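Local coordinates for beta-lactamase-like protein (PDB 6B9V) that acts as a diphosphatase of the PhnP family, a metallo-beta-lactamase-like hydrolase that cleaves reactive FAD photoproducts, at residues L38-M43 / A81-G86; D47-L52 / E147-K152; D58-A63 / L87-P92. All blocks are in the same frame, centred on the assembly; numbering follows the deposited sequence.

Overall arrangement
Interactions 1 and 3 lie close together, at the metal centre and the subunit interface, and interaction 2 lies apart from both. Interaction 1 holds D82 and H83, two ligands of a manganese ion. Interaction 3 lies about 10 Å away between centres, and the two are joined by a salt bridge in which R39 NE is 2.7 Å from D58 OD2; both also touch the second subunit. Interaction 2 is a peripheral contact, its centre about 19 Å from that of interaction 1 and about 20 Å from that of interaction 3. It remains connected through the neighbouring strands 41-46 and 49-53 and through L52, whose CD2 packs on F59 CE1 at 3.5 Å.

Interaction 1: residues L38-M43 / A81-G86; sequences LRPSVM and ADHILG. With MN (manganese (II) ion), chain C.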
ATOM      1  N   LEU A  38      10.473   0.337   4.161  1.00 11.11           N
ATOM      2  CA  LEU A  38       9.345   0.110   3.249  1.00  9.49           C
ATOM      3  C   LEU A  38       9.760  -0.794   2.085  1.00 18.12           C
ATOM      4  O   LEU A  38      10.940  -1.152   1.953  1.00 14.29           O
ATOM      5  CB  LEU A  38       8.808   1.440   2.713  1.00 14.23           C
ATOM      6  CG  LEU A  38       8.416   2.440   3.800  1.00 17.84           C
ATOM      7  CD1 LEU A  38       7.869   3.741   3.189  1.00 18.22           C
ATOM      8  CD2 LEU A  38       7.383   1.810   4.747  1.00 16.21           C
ATOM      9  N   ARG A  39       8.809  -1.197   1.254  1.00 12.55           N
ATOM     10  CA  ARG A  39       9.087  -2.113   0.180  1.00 15.10           C
ATOM     11  C   ARG A  39      10.048  -1.520  -0.887  1.00 13.86           C
ATOM     12  O   ARG A  39      10.168  -0.337  -0.967  1.00 13.49           O
ATOM     13  CB  ARG A  39       7.792  -2.676  -0.437  1.00 15.70           C
ATOM     14  CG  ARG A  39       7.245  -3.930   0.248  1.00 15.15           C
ATOM     15  CD  ARG A  39       6.992  -3.780   1.719  1.00 41.39           C
ATOM     16  NE  ARG A  39       5.772  -3.061   2.021  1.00 23.67           N
ATOM     17  CZ  ARG A  39       4.580  -3.596   2.130  1.00 38.69           C
ATOM     18  NH1 ARG A  39       4.389  -4.895   1.981  1.00 24.63           N
ATOM     19  NH2 ARG A  39       3.565  -2.843   2.357  1.00 61.89           N
ATOM     20  N   PRO A  40      10.692  -2.373  -1.687  1.00 12.34           N
ATOM     21  CA  PRO A  40      11.910  -1.912  -2.379  1.00 14.43           C
ATOM     22  C   PRO A  40      11.719  -1.134  -3.692  1.00 14.46           C
ATOM     23  O   PRO A  40      11.059  -1.615  -4.613  1.00 11.67           O
ATOM     24  CB  PRO A  40      12.676  -3.229  -2.632  1.00  9.67           C
ATOM     25  CG  PRO A  40      11.607  -4.272  -2.788  1.00 17.32           C
ATOM     26  CD  PRO A  40      10.497  -3.837  -1.809  1.00 14.16           C
ATOM     27  N   SER A  41      12.327   0.058  -3.765  1.00 15.08           N
ATOM     28  CA  SER A  41      12.142   0.987  -4.901  1.00 14.38           C
ATOM     29  C   SER A  41      13.135   2.138  -4.806  1.00 14.00           C
ATOM     30  O   SER A  41      13.486   2.554  -3.704  1.00 12.97           O
ATOM     31  CB  SER A  41      10.706   1.548  -4.927  1.00 12.23           C
ATOM     32  OG  SER A  41      10.547   2.555  -5.914  1.00 16.24           O
ATOM     33  N   VAL A  42      13.594   2.648  -5.951  1.00 11.66           N
ATOM     34  CA  VAL A  42      14.433   3.839  -5.964  1.00 13.46           C
ATOM     35  C   VAL A  42      13.899   4.790  -7.028  1.00 17.87           C
ATOM     36  O   VAL A  42      13.179   4.366  -7.936  1.00 15.13           O
ATOM     37  CB  VAL A  42      15.936   3.546  -6.272  1.00 12.32           C
ATOM     38  CG1 VAL A  42      16.540   2.657  -5.210  1.00 16.65           C
ATOM     39  CG2 VAL A  42      16.114   2.915  -7.655  1.00 14.52           C
ATOM     40  N   MET A  43      14.241   6.070  -6.899  1.00 14.76           N
ATOM     41  CA  MET A  43      14.022   7.001  -8.000  1.00 17.14           C
ATOM     42  C   MET A  43      15.323   7.671  -8.410  1.00 14.34           C
ATOM     43  O   MET A  43      16.264   7.769  -7.628  1.00 18.74           O
ATOM     44  CB  MET A  43      12.975   8.053  -7.626  1.00 15.58           C
ATOM     45  CG  MET A  43      13.333   8.873  -6.414  1.00 14.96           C
ATOM     46  SD  MET A  43      12.145  10.234  -6.225  1.00 23.10           S
ATOM     47  CE  MET A  43      12.943  11.266  -5.002  1.00 18.07           C
ATOM     48  N   ALA A  81       4.281  -8.809  -6.379  1.00 18.21           N
ATOM     49  CA  ALA A  81       3.389  -7.861  -5.722  1.00 18.81           C
ATOM     50  C   ALA A  81       4.096  -6.701  -5.020  1.00 16.84           C
ATOM     51  O   ALA A  81       3.614  -5.548  -5.075  1.00 15.75           O
ATOM     52  CB  ALA A  81       2.504  -8.608  -4.731  1.00 20.58           C
ATOM     53  N   ASP A  82       5.228  -6.990  -4.368  1.00 15.59           N
ATOM     54  CA  ASP A  82       5.946  -5.952  -3.645  1.00 19.77           C
ATOM     55  C   ASP A  82       6.592  -4.921  -4.581  1.00 12.23           C
ATOM     56  O   ASP A  82       7.127  -3.911  -4.100  1.00 13.72           O
ATOM     57  CB  ASP A  82       7.005  -6.554  -2.683  1.00 10.59           C
ATOM     58  CG  ASP A  82       7.929  -7.589  -3.344  1.00 16.23           C
ATOM     59  OD1 ASP A  82       7.467  -8.461  -4.104  1.00 16.05           O
ATOM     60  OD2 ASP A  82       9.139  -7.537  -3.045  1.00 15.90           O
ATOM     61  N   HIS A  83       6.495  -5.146  -5.893  1.00 14.06           N
ATOM     62  CA  HIS A  83       7.079  -4.243  -6.889  1.00 15.97           C
ATOM     63  C   HIS A  83       6.029  -3.572  -7.783  1.00 13.08           C
ATOM     64  O   HIS A  83       6.358  -2.672  -8.550  1.00 13.39           O
ATOM     65  CB  HIS A  83       8.092  -5.017  -7.755  1.00 13.52           C
ATOM     66  CG  HIS A  83       9.201  -5.624  -6.951  1.00 13.66           C
ATOM     67  ND1 HIS A  83      10.438  -5.025  -6.824  1.00 14.93           N
ATOM     68  CD2 HIS A  83       9.234  -6.729  -6.164  1.00 17.49           C
ATOM     69  CE1 HIS A  83      11.192  -5.750  -6.016  1.00 15.38           C
ATOM     70  NE2 HIS A  83      10.492  -6.795  -5.615  1.00 20.61           N
ATOM     71  N   ILE A  84       4.775  -4.009  -7.690  1.00 12.59           N
ATOM     72  CA  ILE A  84       3.736  -3.468  -8.589  1.00 11.69           C
ATOM     73  C   ILE A  84       2.477  -2.933  -7.898  1.00 17.35           C
ATOM     74  O   ILE A  84       1.783  -2.100  -8.492  1.00 16.37           O
ATOM     75  CB  ILE A  84       3.262  -4.515  -9.649  1.00 13.44           C
ATOM     76  CG1 ILE A  84       2.461  -5.656  -9.006  1.00 15.47           C
ATOM     77  CG2 ILE A  84       4.446  -5.040 -10.477  1.00 14.13           C
ATOM     78  CD1 ILE A  84       1.649  -6.493 -10.003  1.00 18.54           C
ATOM     79  N   LEU A  85       2.167  -3.368  -6.673  1.00 16.29           N
ATOM     80  CA  LEU A  85       0.820  -3.029  -6.148  1.00 17.43           C
ATOM     81  C   LEU A  85       0.547  -1.521  -5.974  1.00 19.32           C
ATOM     82  O   LEU A  85      -0.624  -1.107  -5.902  1.00 23.00           O
ATOM     83  CB  LEU A  85       0.562  -3.742  -4.815  1.00 15.31           C
ATOM     84  CG  LEU A  85       0.152  -5.208  -4.972  1.00 19.92           C
ATOM     85  CD1 LEU A  85      -0.122  -5.873  -3.627  1.00 22.60           C
ATOM     86  CD2 LEU A  85      -1.040  -5.387  -5.930  1.00 24.63           C
ATOM     87  N   GLY A  86       1.593  -0.695  -5.946  1.00 17.43           N
ATOM     88  CA  GLY A  86       1.422   0.751  -5.787  1.00 16.77           C
ATOM     89  C   GLY A  86       0.988   1.535  -7.028  1.00 16.59           C
ATOM     90  O   GLY A  86       0.784   2.785  -7.003  1.00 17.74           O
TER
HETATM   91 MN    MN C 301      10.883  -8.354  -4.142  1.00 14.95          MN
HETATM   92  O   HOH W   1      12.605  -2.446  -6.561  1.00 19.48           O
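The H83 imidazole and the D82 carboxylate meet at manganese, with P40 packed beside them. P40 CG approaches the ring obliquely, 3.6 Å from H83 CE1, and the two side chains cross at about a right angle. On the ring's rim H83 NE2 binds the metal at 2.2 Å, while ND1 hydrogen-bonds to D54, a second-shell acceptor that fixes the ring's rotation. A water donates to P40 O at 2.6 Å and takes a weak bond from H83 ND1. D82 binds manganese through OD2, also at 2.2 Å; its chi1 of 50°, between backbone N and carbonyl carbon, carries the carboxylate there. R39 CG comes within 3.9 Å of D82 CB where the two side chains pass at a slant, but its guanidinium leads off to D58. D82 O, buried beneath R39 and P40, has no partner in the model.

The rigid, apolar proline suits a wall beside the ligands, and the acid and imidazole suit the metal. D82 and H83 close the HxHxDH motif of the metallo-beta-lactamase superfamily, with D178 and H231 as the metal's other protein ligands. The R39-P40 loop leads into strand 41-46, beside strand 49-53, and helix 110-119 packs against I84 of helix 81-84.

Interaction 2: residues D47-L52 / E147-K152; sequences DGKLVL and ELFGAK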
ATOM      1  N   ASP A  47      18.245  16.391 -14.807  1.00 23.15           N
ATOM      2  CA  ASP A  47      17.808  17.357 -15.815  1.00 25.28           C
ATOM      3  C   ASP A  47      16.332  17.698 -15.663  1.00 29.23           C
ATOM      4  O   ASP A  47      15.623  17.866 -16.655  1.00 28.48           O
ATOM      5  CB  ASP A  47      18.092  16.813 -17.219  1.00 31.70           C
ATOM      6  CG  ASP A  47      18.080  17.896 -18.292  1.00 38.30           C
ATOM      7  OD1 ASP A  47      18.464  19.045 -17.991  1.00 35.88           O
ATOM      8  OD2 ASP A  47      17.689  17.594 -19.441  1.00 35.25           O
ATOM      9  N   GLY A  48      15.864  17.783 -14.419  1.00 25.59           N
ATOM     10  CA  GLY A  48      14.478  18.155 -14.157  1.00 24.56           C
ATOM     11  C   GLY A  48      13.483  17.021 -14.339  1.00 25.02           C
ATOM     12  O   GLY A  48      12.275  17.223 -14.263  1.00 27.78           O
ATOM     13  N   LYS A  49      14.004  15.817 -14.571  1.00 19.69           N
ATOM     14  CA  LYS A  49      13.194  14.621 -14.790  1.00 18.27           C
ATOM     15  C   LYS A  49      13.289  13.684 -13.584  1.00 20.39           C
ATOM     16  O   LYS A  49      14.277  13.713 -12.833  1.00 22.52           O
ATOM     17  CB  LYS A  49      13.649  13.868 -16.061  1.00 20.54           C
ATOM     18  CG  LYS A  49      13.649  14.679 -17.340  1.00 31.84           C
ATOM     19  CD  LYS A  49      12.243  15.097 -17.747  1.00 35.37           C
ATOM     20  CE  LYS A  49      12.263  15.851 -19.073  1.00 40.07           C
ATOM     21  NZ  LYS A  49      13.184  17.008 -19.012  1.00 37.63           N
ATOM     22  N   LEU A  50      12.264  12.848 -13.426  1.00 17.18           N
ATOM     23  CA  LEU A  50      12.207  11.848 -12.365  1.00 18.05           C
ATOM     24  C   LEU A  50      11.799  10.490 -12.943  1.00 21.13           C
ATOM     25  O   LEU A  50      10.723  10.349 -13.533  1.00 18.42           O
ATOM     26  CB  LEU A  50      11.226  12.289 -11.269  1.00 17.70           C
ATOM     27  CG  LEU A  50      11.162  11.551  -9.920  1.00 16.92           C
ATOM     28  CD1 LEU A  50      10.415  12.409  -8.898  1.00 18.78           C
ATOM     29  CD2 LEU A  50      10.484  10.188 -10.041  1.00 17.25           C
ATOM     30  N   VAL A  51      12.659   9.494 -12.755  1.00 18.31           N
ATOM     31  CA  VAL A  51      12.404   8.142 -13.240  1.00 14.09           C
ATOM     32  C   VAL A  51      12.275   7.209 -12.050  1.00 17.29           C
ATOM     33  O   VAL A  51      13.142   7.169 -11.191  1.00 19.61           O
ATOM     34  CB  VAL A  51      13.516   7.664 -14.191  1.00 16.67           C
ATOM     35  CG1 VAL A  51      13.304   6.205 -14.583  1.00 18.57           C
ATOM     36  CG2 VAL A  51      13.555   8.567 -15.445  1.00 22.46           C
ATOM     37  N   LEU A  52      11.157   6.497 -11.984  1.00 14.64           N
ATOM     38  CA  LEU A  52      10.856   5.636 -10.851  1.00 20.38           C
ATOM     39  C   LEU A  52      11.112   4.183 -11.216  1.00 18.21           C
ATOM     40  O   LEU A  52      10.698   3.733 -12.283  1.00 18.37           O
ATOM     41  CB  LEU A  52       9.397   5.823 -10.420  1.00 19.06           C
ATOM     42  CG  LEU A  52       8.857   4.917  -9.321  1.00 23.74           C
ATOM     43  CD1 LEU A  52       9.576   5.185  -8.009  1.00 22.78           C
ATOM     44  CD2 LEU A  52       7.350   5.134  -9.174  1.00 22.70           C
ATOM     45  N   GLU A 147      15.726   4.482 -23.872  1.00 26.70           N
ATOM     46  CA  GLU A 147      16.067   5.889 -24.030  1.00 31.55           C
ATOM     47  C   GLU A 147      15.095   6.773 -23.257  1.00 29.01           C
ATOM     48  O   GLU A 147      13.939   6.921 -23.646  1.00 32.26           O
ATOM     49  CB  GLU A 147      16.067   6.261 -25.514  1.00 45.44           C
ATOM     50  CG  GLU A 147      16.904   5.331 -26.379  1.00 58.83           C
ATOM     51  CD  GLU A 147      18.393   5.625 -26.295  1.00 75.04           C
ATOM     52  OE1 GLU A 147      18.761   6.656 -25.689  1.00 81.88           O
ATOM     53  OE2 GLU A 147      19.194   4.831 -26.840  1.00 77.56           O
ATOM     54  N   LEU A 148      15.559   7.335 -22.144  1.00 24.03           N
ATOM     55  CA  LEU A 148      14.716   8.170 -21.305  1.00 26.52           C
ATOM     56  C   LEU A 148      15.282   9.573 -21.150  1.00 26.77           C
ATOM     57  O   LEU A 148      16.240   9.796 -20.400  1.00 27.74           O
ATOM     58  CB  LEU A 148      14.537   7.531 -19.926  1.00 26.15           C
ATOM     59  CG  LEU A 148      13.787   6.199 -19.882  1.00 27.71           C
ATOM     60  CD1 LEU A 148      13.654   5.679 -18.437  1.00 23.85           C
ATOM     61  CD2 LEU A 148      12.422   6.336 -20.536  1.00 25.46           C
ATOM     62  N   PHE A 149      14.684  10.509 -21.874  1.00 24.90           N
ATOM     63  CA  PHE A 149      15.026  11.922 -21.768  1.00 31.01           C
ATOM     64  C   PHE A 149      16.522  12.188 -21.900  1.00 31.47           C
ATOM     65  O   PHE A 149      17.086  12.980 -21.155  1.00 30.94           O
ATOM     66  CB  PHE A 149      14.490  12.466 -20.446  1.00 28.50           C
ATOM     67  CG  PHE A 149      13.107  11.993 -20.140  1.00 30.68           C
ATOM     68  CD1 PHE A 149      12.017  12.520 -20.813  1.00 32.24           C
ATOM     69  CD2 PHE A 149      12.893  10.992 -19.206  1.00 29.34           C
ATOM     70  CE1 PHE A 149      10.740  12.069 -20.547  1.00 32.89           C
ATOM     71  CE2 PHE A 149      11.622  10.542 -18.937  1.00 30.33           C
ATOM     72  CZ  PHE A 149      10.543  11.081 -19.614  1.00 31.31           C
ATOM     73  N   GLY A 150      17.160  11.518 -22.855  1.00 29.68           N
ATOM     74  CA  GLY A 150      18.576  11.715 -23.101  1.00 30.20           C
ATOM     75  C   GLY A 150      19.472  10.676 -22.439  1.00 34.11           C
ATOM     76  O   GLY A 150      20.621  10.511 -22.825  1.00 32.03           O
ATOM     77  N   ALA A 151      18.958   9.970 -21.440  1.00 29.04           N
ATOM     78  CA  ALA A 151      19.785   8.997 -20.732  1.00 31.75           C
ATOM     79  C   ALA A 151      19.484   7.583 -21.214  1.00 33.14           C
ATOM     80  O   ALA A 151      18.388   7.310 -21.690  1.00 36.80           O
ATOM     81  CB  ALA A 151      19.570   9.105 -19.243  1.00 31.76           C
ATOM     82  N   LYS A 152      20.457   6.686 -21.108  1.00 29.94           N
ATOM     83  CA  LYS A 152      20.199   5.291 -21.451  1.00 27.87           C
ATOM     84  C   LYS A 152      20.110   4.422 -20.201  1.00 25.51           C
ATOM     85  O   LYS A 152      21.017   4.410 -19.373  1.00 24.28           O
ATOM     86  CB  LYS A 152      21.271   4.759 -22.402  1.00 28.34           C
ATOM     87  CG  LYS A 152      21.224   5.413 -23.772  1.00 31.46           C
ATOM     88  CD  LYS A 152      21.875   4.555 -24.847  1.00 43.27           C
ATOM     89  CE  LYS A 152      23.338   4.294 -24.533  1.00 58.43           C
ATOM     90  NZ  LYS A 152      24.141   5.549 -24.562  1.00 68.00           N
TER
HETATM   91  O   HOH W   2      16.262  15.601 -20.197  1.00 43.19           O
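K49 and F149 form a CH-pi contact where two beta hairpins of the metallo-beta-lactamase fold approach each other, one from each of its two sheets. The strand 49-53 belongs to one sheet; the turn between strands 146-148 and 151-160 lies at the edge of the other. No direct hydrogen bond joins the segments, and side chains do the work.

The lysine chain crosses the phenyl ring obliquely and lies over one face, K49 CD being 4.2 Å from the ring centroid and 19° off its normal. Bends at chi2 and chi4 fold the chain over the ring and bring CE to 3.8 Å from F149 CD1. They also turn the ammonium back toward its own hairpin, where K49 NZ makes a weak bond to D47 O. A long side chain suits this margin, since its methylenes cover an aromatic face while its charged tip stays at the periphery.

V51, two residues along the same strand, meets the same ring differently: its CG2 sits at the edge, near the plane. With CG1 anti to the backbone N (chi1 175°), both methyls face the other hairpin: CG1 packs on L148 CD1 at 3.9 Å, and CG2 touches L148 as well as the ring edge. F153 and V75 extend this apolar patch; the short branched V51 and the longer L148 bring methyls together there with no polar side-chain atom to satisfy.

The hairpin tip is a type I' turn from L148 to A151, closed by paired backbone bonds between those two residues. G150 is needed there, because at its backbone angles a CB would press on the preceding carbonyl. On the backbone side of F149, a water links the two turns, donating to D47 OD2 at 2.6 Å and to F149 O at 2.9 Å.

Interaction 3: residues D58-A63 / L87-P92; sequences DFREQA and LDDVRP
R60 N and D89 OD2 are joined by one water, which accepts from the amide at 2.9 Å and lies only 2.5 Å from the carboxylate oxygen. The bridge ties the first turn of helix 59-66 to the short helix 87-90, two helices of the metallo-beta-lactamase fold on the side that meets the second subunit. D58, at the N-cap position, makes no capping bond with its side chain.

R60 and D89 touch through R60 CB, which rests 3.8 Å from D89 OD2, but their charged ends part. The arginine chain runs extended from CG to NE and reaches P19 O of the second subunit, while D89 OD1 pairs with R39 of that subunit. A long arginine suits a place from which it must reach a backbone carbonyl of the second subunit, and a short acid one where one oxygen holds the water and the other faces an arginine.

F59 fills the apolar side of the joint. Its CG is anti to the backbone N (chi1 174°), carrying the ring toward 87-92. The D89 carbonyl oxygen lies in plane at the ring's edge, 3.8 Å from CE2. A63 CB covers one face, and V90 covers the opposite one, its CG2 standing 4.1 Å from the centroid and 27° off the normal in a CH-pi contact.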
ATOM      1  N   ASP A  58       3.927   0.549  -0.982  1.00 13.59           N
ATOM      2  CA  ASP A  58       4.156   1.754  -0.172  1.00 12.15           C
ATOM      3  C   ASP A  58       4.331   3.025  -0.995  1.00 12.28           C
ATOM      4  O   ASP A  58       4.763   4.043  -0.469  1.00 13.15           O
ATOM      5  CB  ASP A  58       5.391   1.563   0.731  1.00 11.19           C
ATOM      6  CG  ASP A  58       5.227   0.405   1.687  1.00 19.03           C
ATOM      7  OD1 ASP A  58       4.134   0.284   2.288  1.00 14.56           O
ATOM      8  OD2 ASP A  58       6.174  -0.405   1.835  1.00 15.30           O
ATOM      9  N   PHE A  59       3.963   2.983  -2.269  1.00 11.38           N
ATOM     10  CA  PHE A  59       4.269   4.120  -3.133  1.00 16.21           C
ATOM     11  C   PHE A  59       3.651   5.438  -2.657  1.00 15.71           C
ATOM     12  O   PHE A  59       4.318   6.463  -2.689  1.00 14.49           O
ATOM     13  CB  PHE A  59       3.841   3.865  -4.579  1.00 13.57           C
ATOM     14  CG  PHE A  59       4.017   5.082  -5.451  1.00 17.21           C
ATOM     15  CD1 PHE A  59       5.287   5.497  -5.829  1.00 18.17           C
ATOM     16  CD2 PHE A  59       2.925   5.847  -5.822  1.00 16.41           C
ATOM     17  CE1 PHE A  59       5.463   6.641  -6.586  1.00 26.35           C
ATOM     18  CE2 PHE A  59       3.098   7.010  -6.585  1.00 22.42           C
ATOM     19  CZ  PHE A  59       4.361   7.398  -6.968  1.00 19.83           C
ATOM     20  N   ARG A  60       2.396   5.443  -2.216  1.00 13.10           N
ATOM     21  CA  ARG A  60       1.829   6.722  -1.746  1.00 16.43           C
ATOM     22  C   ARG A  60       2.707   7.354  -0.644  1.00 16.77           C
ATOM     23  O   ARG A  60       3.092   8.533  -0.738  1.00 14.90           O
ATOM     24  CB  ARG A  60       0.389   6.543  -1.226  1.00 16.26           C
ATOM     25  CG  ARG A  60      -0.174   7.840  -0.609  1.00 16.03           C
ATOM     26  CD  ARG A  60      -1.659   7.687  -0.259  1.00 15.12           C
ATOM     27  NE  ARG A  60      -2.160   8.860   0.464  1.00 12.14           N
ATOM     28  CZ  ARG A  60      -2.035   9.060   1.770  1.00 17.45           C
ATOM     29  NH1 ARG A  60      -1.435   8.156   2.537  1.00 16.93           N
ATOM     30  NH2 ARG A  60      -2.512  10.180   2.309  1.00 16.29           N
ATOM     31  N   GLU A  61       3.040   6.557   0.376  1.00 13.46           N
ATOM     32  CA  GLU A  61       3.880   7.018   1.483  1.00 14.47           C
ATOM     33  C   GLU A  61       5.252   7.490   0.978  1.00 14.53           C
ATOM     34  O   GLU A  61       5.766   8.522   1.422  1.00 13.68           O
ATOM     35  CB  GLU A  61       4.067   5.904   2.537  1.00 12.36           C
ATOM     36  CG  GLU A  61       4.939   6.317   3.762  1.00 20.76           C
ATOM     37  CD  GLU A  61       5.022   5.251   4.898  1.00 27.98           C
ATOM     38  OE1 GLU A  61       4.263   4.232   4.911  1.00 21.99           O
ATOM     39  OE2 GLU A  61       5.857   5.451   5.810  1.00 23.77           O
ATOM     40  N   GLN A  62       5.842   6.720   0.065  1.00 12.29           N
ATOM     41  CA  GLN A  62       7.176   7.046  -0.472  1.00 13.28           C
ATOM     42  C   GLN A  62       7.168   8.385  -1.232  1.00 14.08           C
ATOM     43  O   GLN A  62       8.074   9.229  -1.079  1.00 14.52           O
ATOM     44  CB  GLN A  62       7.691   5.894  -1.367  1.00 15.49           C
ATOM     45  CG  GLN A  62       7.981   4.591  -0.551  1.00 12.31           C
ATOM     46  CD  GLN A  62       8.200   3.323  -1.385  1.00 11.90           C
ATOM     47  OE1 GLN A  62       7.598   3.134  -2.436  1.00 14.15           O
ATOM     48  NE2 GLN A  62       9.054   2.413  -0.873  1.00 11.64           N
ATOM     49  N   ALA A  63       6.124   8.581  -2.031  1.00 13.22           N
ATOM     50  CA  ALA A  63       5.971   9.808  -2.800  1.00 15.75           C
ATOM     51  C   ALA A  63       5.731  11.017  -1.892  1.00 17.08           C
ATOM     52  O   ALA A  63       6.318  12.076  -2.091  1.00 16.57           O
ATOM     53  CB  ALA A  63       4.818   9.665  -3.810  1.00 14.57           C
ATOM     54  N   LEU A  87       0.832   0.809  -8.132  1.00 14.79           N
ATOM     55  CA  LEU A  87       0.490   1.479  -9.387  1.00 16.29           C
ATOM     56  C   LEU A  87      -0.868   2.175  -9.231  1.00 14.76           C
ATOM     57  O   LEU A  87      -1.094   3.252  -9.790  1.00 18.40           O
ATOM     58  CB  LEU A  87       0.470   0.492 -10.562  1.00 16.02           C
ATOM     59  CG  LEU A  87       0.101   1.119 -11.912  1.00 20.78           C
ATOM     60  CD1 LEU A  87       1.120   2.190 -12.295  1.00 18.96           C
ATOM     61  CD2 LEU A  87       0.002   0.053 -13.014  1.00 21.58           C
ATOM     62  N   ASP A  88      -1.758   1.567  -8.453  1.00 19.46           N
ATOM     63  CA  ASP A  88      -3.051   2.183  -8.156  1.00 19.43           C
ATOM     64  C   ASP A  88      -2.845   3.606  -7.622  1.00 22.84           C
ATOM     65  O   ASP A  88      -3.562   4.550  -7.998  1.00 26.67           O
ATOM     66  CB  ASP A  88      -3.826   1.324  -7.140  1.00 21.88           C
ATOM     67  CG  ASP A  88      -5.065   2.017  -6.615  1.00 30.71           C
ATOM     68  OD1 ASP A  88      -6.001   2.215  -7.413  1.00 27.56           O
ATOM     69  OD2 ASP A  88      -5.101   2.355  -5.409  1.00 31.66           O
ATOM     70  N   ASP A  89      -1.835   3.768  -6.777  1.00 19.54           N
ATOM     71  CA  ASP A  89      -1.592   5.049  -6.120  1.00 17.13           C
ATOM     72  C   ASP A  89      -0.814   6.009  -6.994  1.00 20.96           C
ATOM     73  O   ASP A  89      -0.654   7.171  -6.634  1.00 18.56           O
ATOM     74  CB  ASP A  89      -0.881   4.832  -4.785  1.00 14.82           C
ATOM     75  CG  ASP A  89      -1.873   4.536  -3.665  1.00 25.51           C
ATOM     76  OD1 ASP A  89      -2.946   5.180  -3.659  1.00 29.06           O
ATOM     77  OD2 ASP A  89      -1.602   3.677  -2.812  1.00 22.86           O
ATOM     78  N   VAL A  90      -0.342   5.539  -8.146  1.00 19.77           N
ATOM     79  CA  VAL A  90       0.180   6.486  -9.151  1.00 20.65           C
ATOM     80  C   VAL A  90      -0.921   7.373  -9.833  1.00 20.31           C
ATOM     81  O   VAL A  90      -0.641   8.460 -10.341  1.00 21.36           O
ATOM     82  CB  VAL A  90       0.993   5.721 -10.240  1.00 24.06           C
ATOM     83  CG1 VAL A  90       1.436   6.639 -11.374  1.00 24.87           C
ATOM     84  CG2 VAL A  90       2.210   5.051  -9.604  1.00 20.88           C
ATOM     85  N   ARG A  91      -2.175   6.932  -9.811  1.00 25.83           N
ATOM     86  CA  ARG A  91      -3.247   7.612 -10.560  1.00 25.31           C
ATOM     87  C   ARG A  91      -3.386   9.153 -10.414  1.00 19.26           C
ATOM     88  O   ARG A  91      -3.571   9.839 -11.421  1.00 22.71           O
ATOM     89  CB  ARG A  91      -4.584   6.936 -10.223  1.00 32.11           C
ATOM     90  CG  ARG A  91      -4.857   5.707 -11.103  1.00 38.71           C
ATOM     91  CD  ARG A  91      -5.611   4.592 -10.374  1.00 42.12           C
ATOM     92  NE  ARG A  91      -6.748   5.092  -9.605  1.00 52.76           N
ATOM     93  CZ  ARG A  91      -7.581   4.318  -8.918  1.00 61.64           C
ATOM     94  NH1 ARG A  91      -7.410   3.006  -8.910  1.00 66.88           N
ATOM     95  NH2 ARG A  91      -8.586   4.855  -8.241  1.00 66.33           N
ATOM     96  N   PRO A  92      -3.258   9.720  -9.195  1.00 25.56           N
ATOM     97  CA  PRO A  92      -3.423  11.184  -9.148  1.00 29.19           C
ATOM     98  C   PRO A  92      -2.280  11.978  -9.799  1.00 30.89           C
ATOM     99  O   PRO A  92      -2.430  13.182 -10.018  1.00 26.37           O
ATOM    100  CB  PRO A  92      -3.477  11.491  -7.641  1.00 30.36           C
ATOM    101  CG  PRO A  92      -3.718  10.172  -6.973  1.00 28.00           C
ATOM    102  CD  PRO A  92      -3.059   9.159  -7.848  1.00 25.63           C
TER
HETATM  103  O   HOH W   3       0.757   3.002  -2.447  1.00 19.31           O